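Local coordinates for Esterase/lipase (Lactobacillus rhamnosus, PDB 4OUK), which probably hydrolyses ester bonds as an alpha/beta-hydrolase esterase or lipase, and is seen here with a phosphonate that resembles a lipid ester, at residues A13-T18 with G76-D81; D71-G76 with M102-L107. The protein carries 1 engineered substitution. One frame throughout, in Å; residues are numbered along the deposited sequence.

Contact 1: A13-T18 with G76-D81; sequences ASWAQT and GWFYGD. With C63 ((2R)-2,3-bis(hexyloxy)propyl hydrogen (S)-pentylphosphonate), chain B.
The indole of Trp15 is held between Tyr79 and the phosphonate C63. On one face CB of Tyr79 lies 3.3 Å above the plane, toward the rim; on the opposite face C17 of C63 lies at 3.2 Å, while C3 of the ligand meets the indole edge in plane. The Tyr79 ring is nearly parallel to the indole (planes at 11°) but slid until the two scarcely overlap. Its CG is anti to the backbone N (chi1 163°), which carries the phenol past Trp15 CE3, 3.6 Å from Tyr79 CD1, and on to Thr18, whose methyl CG2 lies 4.1 Å from Tyr79 CE1. Thr18 OG1 turns back to Ser14 O (3.0 Å). Trp15 CZ2 comes 3.7 Å from CA of Gly76, where a side chain would hit the indole. CB of Phe78 packs on the pyrrole side, 3.8 Å from Trp15 CD1, its ring leading away. A flat indole suits this place, taking the ligand's alkyl chain on one face and Tyr79 on the other. The polar groups bond outside the segments: Trp15 NE1 to Tyr206, Tyr79 OH to Asp22. Helix 6-28 thus lies against the loop after strand 66-72, with helix 200-211 touching Phe78.

Contact 2: D71-G76 with M102-L107; sequences DIHGGG and MGYRLL. With C63 ((2R)-2,3-bis(hexyloxy)propyl hydrogen (S)-pentylphosphonate), chain B.
His73 and Tyr104 approach from opposite directions and lay their rings as an offset stack, planes at 10° and centroids 4.4 Å apart. Tyr104 CE1 lies beneath the imidazole, toward its rim and 3.4 Å from His73 NE2. The phenol runs across the imidazole face, its OH over the ring near CE1 and donating to His73 O at 2.7 Å from above the carbonyl plane. His73 chi1 of 73° sets CG between the backbone N and the carbonyl carbon, folding the imidazole back over the tyrosine. ND1 donates to Gly74 O at 2.6 Å, in the ring plane and on a carbonyl lone pair, while NE2 shares a hydrogen bond with a water, which accepts another from Tyr104 N. Replacing His73 with an alanine would probably lose the stack on the tyrosine and leave Gly74 O without its imidazole donor, so the glycine loop could turn. On the strand side, the bent Met102 chain brings SD 3.3 Å from Asp71 O and CE against Ile72 CG1 (3.8 Å); the Ile72 side chain crosses that of Tyr104 at about a right angle, CG2 against CE1. A second water links Asp71 O, His73 N and Met102 O. These ties probably steady the HGGG motif, as in hormone-sensitive-lipase relatives: Gly75 N and Gly76 N donate to O11 of C63, at 3.1 and 2.9 Å, as expected of an oxyanion hole.

In the fold
Both contacts are buried, but contact 2 lies deeper, its centre about 8 Å from the centre of the chain against about 16 Å for contact 1. They share Gly76 and both touch C63. The loop after strand 66-72 packs in contact 2 on the loop after strand 98-102, a parallel neighbour in the sheet, through a ring stack, one hydrogen bond, bridging waters and apolar packing. Contact 1 sets it against helix 6-28 with no hydrogen bond between the segments, by apolar and aromatic packing beside the ligand chains. Trp77 O and Leu107 N, 3.0 Å apart in a probable hydrogen bond, join them. Ala147 N, beside the putative nucleophile Ser146, is a third donor to the phosphonate.

Contact 1: A13-T18 with G76-D81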
loop_
_atom_site.group_PDB
_atom_site.type_symbol
_atom_site.label_atom_id
_atom_site.label_comp_id
_atom_site.label_asym_id
_atom_site.label_seq_id
_atom_site.Cartn_x
_atom_site.Cartn_y
_atom_site.Cartn_z
ATOM N N ALA A 13 -6.309 -6.034 -21.322
ATOM C CA ALA A 13 -5.377 -6.992 -21.952
ATOM C C ALA A 13 -3.976 -6.992 -21.253
ATOM O O ALA A 13 -3.373 -8.047 -20.979
ATOM C CB ALA A 13 -5.243 -6.675 -23.431
ATOM N N SER A 14 -3.508 -5.792 -20.960
ATOM C CA SER A 14 -2.263 -5.572 -20.237
ATOM C C SER A 14 -2.243 -6.205 -18.807
ATOM O O SER A 14 -1.243 -6.857 -18.411
ATOM C CB SER A 14 -1.986 -4.067 -20.212
ATOM O OG SER A 14 -0.988 -3.728 -19.283
ATOM N N TRP A 15 -3.334 -6.035 -18.045
ATOM C CA TRP A 15 -3.470 -6.698 -16.731
ATOM C C TRP A 15 -3.667 -8.219 -16.823
ATOM O O TRP A 15 -3.225 -8.924 -15.912
ATOM C CB TRP A 15 -4.550 -6.019 -15.851
ATOM C CG TRP A 15 -4.116 -4.599 -15.586
ATOM C CD1 TRP A 15 -4.676 -3.481 -16.091
ATOM C CD2 TRP A 15 -2.939 -4.165 -14.836
ATOM N NE1 TRP A 15 -3.947 -2.361 -15.686
ATOM C CE2 TRP A 15 -2.883 -2.763 -14.921
ATOM C CE3 TRP A 15 -1.958 -4.833 -14.091
ATOM C CZ2 TRP A 15 -1.884 -2.014 -14.300
ATOM C CZ3 TRP A 15 -0.959 -4.097 -13.474
ATOM C CH2 TRP A 15 -0.938 -2.701 -13.578
ATOM N N ALA A 16 -4.265 -8.731 -17.910
ATOM C CA ALA A 16 -4.347 -10.189 -18.106
ATOM C C ALA A 16 -2.987 -10.782 -18.317
ATOM O O ALA A 16 -2.742 -11.890 -17.876
ATOM C CB ALA A 16 -5.224 -10.573 -19.262
ATOM N N GLN A 17 -2.124 -10.074 -19.029
ATOM C CA GLN A 17 -0.734 -10.511 -19.140
ATOM C C GLN A 17 -0.106 -10.523 -17.752
ATOM O O GLN A 17 0.581 -11.464 -17.380
ATOM C CB GLN A 17 0.098 -9.581 -19.980
ATOM C CG GLN A 17 -0.225 -9.589 -21.443
ATOM C CD GLN A 17 0.638 -8.550 -22.143
ATOM O OE1 GLN A 17 1.396 -7.816 -21.482
ATOM N NE2 GLN A 17 0.533 -8.471 -23.470
ATOM N N THR A 18 -0.323 -9.462 -17.003
ATOM C CA THR A 18 0.273 -9.380 -15.688
ATOM C C THR A 18 -0.239 -10.572 -14.880
ATOM O O THR A 18 0.532 -11.285 -14.256
ATOM C CB THR A 18 -0.014 -8.000 -15.074
ATOM O OG1 THR A 18 0.454 -6.977 -15.998
ATOM C CG2 THR A 18 0.689 -7.835 -13.666
ATOM N N GLY A 76 -2.155 -0.944 -10.579
ATOM C CA GLY A 76 -2.662 0.127 -11.441
ATOM C C GLY A 76 -4.115 0.497 -11.206
ATOM O O GLY A 76 -4.768 1.077 -12.108
ATOM N N TRP A 77 -4.612 0.236 -9.984
ATOM C CA TRP A 77 -6.002 0.556 -9.622
ATOM C C TRP A 77 -7.043 -0.249 -10.386
ATOM O O TRP A 77 -8.228 -0.216 -9.984
ATOM C CB TRP A 77 -6.312 2.040 -9.823
ATOM C CG TRP A 77 -5.400 2.950 -9.122
ATOM C CD1 TRP A 77 -5.436 3.273 -7.827
ATOM C CD2 TRP A 77 -4.343 3.705 -9.705
ATOM N NE1 TRP A 77 -4.403 4.144 -7.531
ATOM C CE2 TRP A 77 -3.739 4.440 -8.676
ATOM C CE3 TRP A 77 -3.801 3.779 -11.004
ATOM C CZ2 TRP A 77 -2.671 5.313 -8.893
ATOM C CZ3 TRP A 77 -2.734 4.635 -11.232
ATOM C CH2 TRP A 77 -2.154 5.380 -10.165
ATOM N N PHE A 78 -6.604 -0.996 -11.434
ATOM C CA PHE A 78 -7.503 -1.884 -12.289
ATOM C C PHE A 78 -7.353 -3.368 -11.979
ATOM O O PHE A 78 -8.097 -4.204 -12.484
ATOM C CB PHE A 78 -7.204 -1.736 -13.813
ATOM C CG PHE A 78 -7.772 -0.492 -14.449
ATOM C CD1 PHE A 78 -7.131 0.732 -14.336
ATOM C CD2 PHE A 78 -8.961 -0.550 -15.163
ATOM C CE1 PHE A 78 -7.651 1.856 -14.938
ATOM C CE2 PHE A 78 -9.491 0.582 -15.739
ATOM C CZ PHE A 78 -8.836 1.780 -15.625
ATOM N N TYR A 79 -6.388 -3.710 -11.161
ATOM C CA TYR A 79 -6.047 -5.126 -11.026
ATOM C C TYR A 79 -5.581 -5.532 -9.621
ATOM O O TYR A 79 -5.009 -4.728 -8.865
ATOM C CB TYR A 79 -5.030 -5.514 -12.113
ATOM C CG TYR A 79 -4.274 -6.794 -11.876
ATOM C CD1 TYR A 79 -3.066 -6.769 -11.217
ATOM C CD2 TYR A 79 -4.768 -8.030 -12.298
ATOM C CE1 TYR A 79 -2.364 -7.940 -10.962
ATOM C CE2 TYR A 79 -4.082 -9.209 -12.045
ATOM C CZ TYR A 79 -2.883 -9.160 -11.363
ATOM O OH TYR A 79 -2.135 -10.298 -11.054
ATOM N N GLY A 80 -5.820 -6.808 -9.293
ATOM C CA GLY A 80 -5.385 -7.340 -8.032
ATOM C C GLY A 80 -6.531 -7.670 -7.133
ATOM O O GLY A 80 -7.706 -7.364 -7.426
ATOM N N ASP A 81 -6.182 -8.369 -6.070
ATOM C CA ASP A 81 -7.135 -8.706 -4.985
ATOM C C ASP A 81 -6.329 -9.036 -3.706
ATOM O O ASP A 81 -5.094 -8.901 -3.706
ATOM C CB ASP A 81 -7.935 -9.896 -5.424
ATOM C CG ASP A 81 -7.045 -11.112 -5.778
ATOM O OD1 ASP A 81 -6.029 -11.331 -5.110
ATOM O OD2 ASP A 81 -7.440 -11.891 -6.692
HETATM P P5 C63 B . 1.687 -0.103 -10.313
HETATM O O11 C63 B . 0.518 -0.475 -9.508
HETATM C C6 C63 B . 1.297 1.014 -11.674
HETATM C C7 C63 B . 0.642 2.252 -11.147
HETATM C C8 C63 B . 0.688 3.406 -12.126
HETATM C C9 C63 B . -0.348 3.273 -13.216
HETATM C C10 C63 B . -0.020 2.119 -14.109
HETATM O O4 C63 B . 2.466 -1.336 -10.938
HETATM C C3 C63 B . 1.964 -1.677 -12.227
HETATM C C2 C63 B . 2.571 -0.865 -13.385
HETATM O O13 C63 B . 1.627 -0.639 -14.453
HETATM C C14 C63 B . 2.144 -0.874 -15.770
HETATM C C15 C63 B . 1.933 -2.328 -16.220
HETATM C C16 C63 B . 0.597 -2.522 -16.930
HETATM C C17 C63 B . -0.035 -3.901 -16.727
HETATM C C1 C63 B . 3.798 -1.580 -13.948
HETATM O O20 C63 B . 4.182 -1.048 -15.228
HETATM C C21 C63 B . 5.610 -0.855 -15.363
HETATM C C22 C63 B . 6.012 -0.256 -16.725
HETATM C C23 C63 B . 4.946 0.615 -17.387
HETATM C C24 C63 B . 5.174 0.795 -18.896
HETATM C C25 C63 B . 4.078 0.090 -19.709
HETATM C C26 C63 B . 3.042 1.039 -20.277
#

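Contact 2: D71-G76 with M102-L107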
loop_
_atom_site.group_PDB
_atom_site.type_symbol
_atom_site.label_atom_id
_atom_site.label_comp_id
_atom_site.label_asym_id
_atom_site.label_seq_id
_atom_site.Cartn_x
_atom_site.Cartn_y
_atom_site.Cartn_z
ATOM N N ASP A 71 -1.276 -3.866 4.596
ATOM C CA ASP A 71 -0.788 -3.822 3.274
ATOM C C ASP A 71 -1.894 -3.469 2.246
ATOM O O ASP A 71 -2.946 -4.099 2.219
ATOM C CB ASP A 71 -0.158 -5.207 2.932
ATOM C CG ASP A 71 0.487 -5.209 1.534
ATOM O OD1 ASP A 71 1.346 -4.319 1.301
ATOM O OD2 ASP A 71 0.071 -6.042 0.679
ATOM N N ILE A 72 -1.601 -2.522 1.352
ATOM C CA ILE A 72 -2.430 -2.197 0.218
ATOM C C ILE A 72 -1.742 -2.555 -1.066
ATOM O O ILE A 72 -0.747 -1.864 -1.512
ATOM C CB ILE A 72 -2.835 -0.702 0.225
ATOM C CG1 ILE A 72 -3.358 -0.285 1.653
ATOM C CG2 ILE A 72 -3.898 -0.477 -0.844
ATOM C CD1 ILE A 72 -3.448 1.244 1.830
ATOM N N HIS A 73 -2.266 -3.606 -1.702
ATOM C CA HIS A 73 -1.662 -4.121 -2.916
ATOM C C HIS A 73 -1.767 -3.147 -4.046
ATOM O O HIS A 73 -2.644 -2.234 -4.010
ATOM C CB HIS A 73 -2.299 -5.459 -3.344
ATOM C CG HIS A 73 -3.664 -5.325 -3.904
ATOM N ND1 HIS A 73 -3.892 -4.937 -5.202
ATOM C CD2 HIS A 73 -4.883 -5.570 -3.361
ATOM C CE1 HIS A 73 -5.194 -4.945 -5.435
ATOM N NE2 HIS A 73 -5.817 -5.319 -4.337
ATOM N N GLY A 74 -0.942 -3.388 -5.076
ATOM C CA GLY A 74 -0.881 -2.585 -6.272
ATOM C C GLY A 74 -1.565 -3.260 -7.432
ATOM O O GLY A 74 -2.373 -4.150 -7.220
ATOM N N GLY A 75 -1.231 -2.838 -8.663
ATOM C CA GLY A 75 -1.953 -3.283 -9.897
ATOM C C GLY A 75 -2.666 -2.141 -10.643
ATOM O O GLY A 75 -3.658 -2.346 -11.301
ATOM N N GLY A 76 -2.155 -0.944 -10.579
ATOM C CA GLY A 76 -2.662 0.127 -11.441
ATOM C C GLY A 76 -4.115 0.497 -11.206
ATOM O O GLY A 76 -4.768 1.077 -12.108
ATOM N N MET A 102 -6.059 -6.257 2.329
ATOM C CA MET A 102 -7.455 -6.137 1.912
ATOM C C MET A 102 -7.597 -6.088 0.451
ATOM O O MET A 102 -6.712 -5.627 -0.244
ATOM C CB MET A 102 -8.069 -4.895 2.524
ATOM C CG MET A 102 -7.797 -3.610 1.816
ATOM S SD MET A 102 -6.084 -3.024 1.847
ATOM C CE MET A 102 -5.814 -2.492 3.532
ATOM N N GLY A 103 -8.707 -6.581 -0.025
ATOM C CA GLY A 103 -9.089 -6.242 -1.349
ATOM C C GLY A 103 -9.815 -4.904 -1.328
ATOM O O GLY A 103 -10.244 -4.447 -0.296
ATOM N N TYR A 104 -9.942 -4.310 -2.515
ATOM C CA TYR A 104 -10.677 -3.098 -2.801
ATOM C C TYR A 104 -11.262 -3.170 -4.261
ATOM O O TYR A 104 -10.669 -3.791 -5.189
ATOM C CB TYR A 104 -9.844 -1.818 -2.537
ATOM C CG TYR A 104 -8.513 -1.787 -3.231
ATOM C CD1 TYR A 104 -7.362 -2.136 -2.591
ATOM C CD2 TYR A 104 -8.433 -1.379 -4.528
ATOM C CE1 TYR A 104 -6.124 -2.086 -3.226
ATOM C CE2 TYR A 104 -7.220 -1.370 -5.204
ATOM C CZ TYR A 104 -6.076 -1.661 -4.557
ATOM O OH TYR A 104 -4.913 -1.620 -5.275
ATOM N N ARG A 105 -12.486 -2.649 -4.423
ATOM C CA ARG A 105 -13.142 -2.659 -5.759
ATOM C C ARG A 105 -12.222 -1.951 -6.772
ATOM O O ARG A 105 -11.407 -1.097 -6.406
ATOM C CB ARG A 105 -14.592 -2.088 -5.746
ATOM C CG ARG A 105 -15.545 -2.952 -4.930
ATOM C CD ARG A 105 -16.750 -2.171 -4.471
ATOM N NE ARG A 105 -16.384 -0.989 -3.712
ATOM C CZ ARG A 105 -17.195 0.054 -3.532
ATOM N NH1 ARG A 105 -18.410 0.018 -4.030
ATOM N NH2 ARG A 105 -16.844 1.066 -2.766
ATOM N N LEU A 106 -12.222 -2.450 -7.993
ATOM C CA LEU A 106 -11.289 -2.018 -9.024
ATOM C C LEU A 106 -11.960 -1.069 -9.969
ATOM O O LEU A 106 -13.177 -1.121 -10.177
ATOM C CB LEU A 106 -10.764 -3.192 -9.828
ATOM C CG LEU A 106 -10.083 -4.251 -8.935
ATOM C CD1 LEU A 106 -9.753 -5.480 -9.769
ATOM C CD2 LEU A 106 -8.831 -3.751 -8.261
ATOM N N LEU A 107 -11.166 -0.150 -10.478
ATOM C CA LEU A 107 -11.558 0.676 -11.628
ATOM C C LEU A 107 -11.805 -0.307 -12.754
ATOM O O LEU A 107 -11.154 -1.339 -12.811
ATOM C CB LEU A 107 -10.417 1.576 -12.020
ATOM C CG LEU A 107 -10.185 2.913 -11.387
ATOM C CD1 LEU A 107 -10.398 2.982 -9.935
ATOM C CD2 LEU A 107 -8.841 3.478 -11.806
HETATM P P5 C63 B . 1.687 -0.103 -10.313
HETATM O O11 C63 B . 0.518 -0.475 -9.508
HETATM C C6 C63 B . 1.297 1.014 -11.674
HETATM C C7 C63 B . 0.642 2.252 -11.147
HETATM C C8 C63 B . 0.688 3.406 -12.126
HETATM C C9 C63 B . -0.348 3.273 -13.216
HETATM C C10 C63 B . -0.020 2.119 -14.109
HETATM O O4 C63 B . 2.466 -1.336 -10.938
HETATM C C3 C63 B . 1.964 -1.677 -12.227
HETATM C C2 C63 B . 2.571 -0.865 -13.385
HETATM O O13 C63 B . 1.627 -0.639 -14.453
HETATM C C14 C63 B . 2.144 -0.874 -15.770
HETATM C C15 C63 B . 1.933 -2.328 -16.220
HETATM C C16 C63 B . 0.597 -2.522 -16.930
HETATM C C17 C63 B . -0.035 -3.901 -16.727
HETATM C C1 C63 B . 3.798 -1.580 -13.948
HETATM O O20 C63 B . 4.182 -1.048 -15.228
HETATM C C21 C63 B . 5.610 -0.855 -15.363
HETATM C C22 C63 B . 6.012 -0.256 -16.725
HETATM C C23 C63 B . 4.946 0.615 -17.387
HETATM C C24 C63 B . 5.174 0.795 -18.896
HETATM C C25 C63 B . 4.078 0.090 -19.709
HETATM C C26 C63 B . 3.042 1.039 -20.277
HETATM O O HOH W 1 -3.885 -5.226 0.003
HETATM O O HOH W 2 -8.342 -5.282 -4.834
#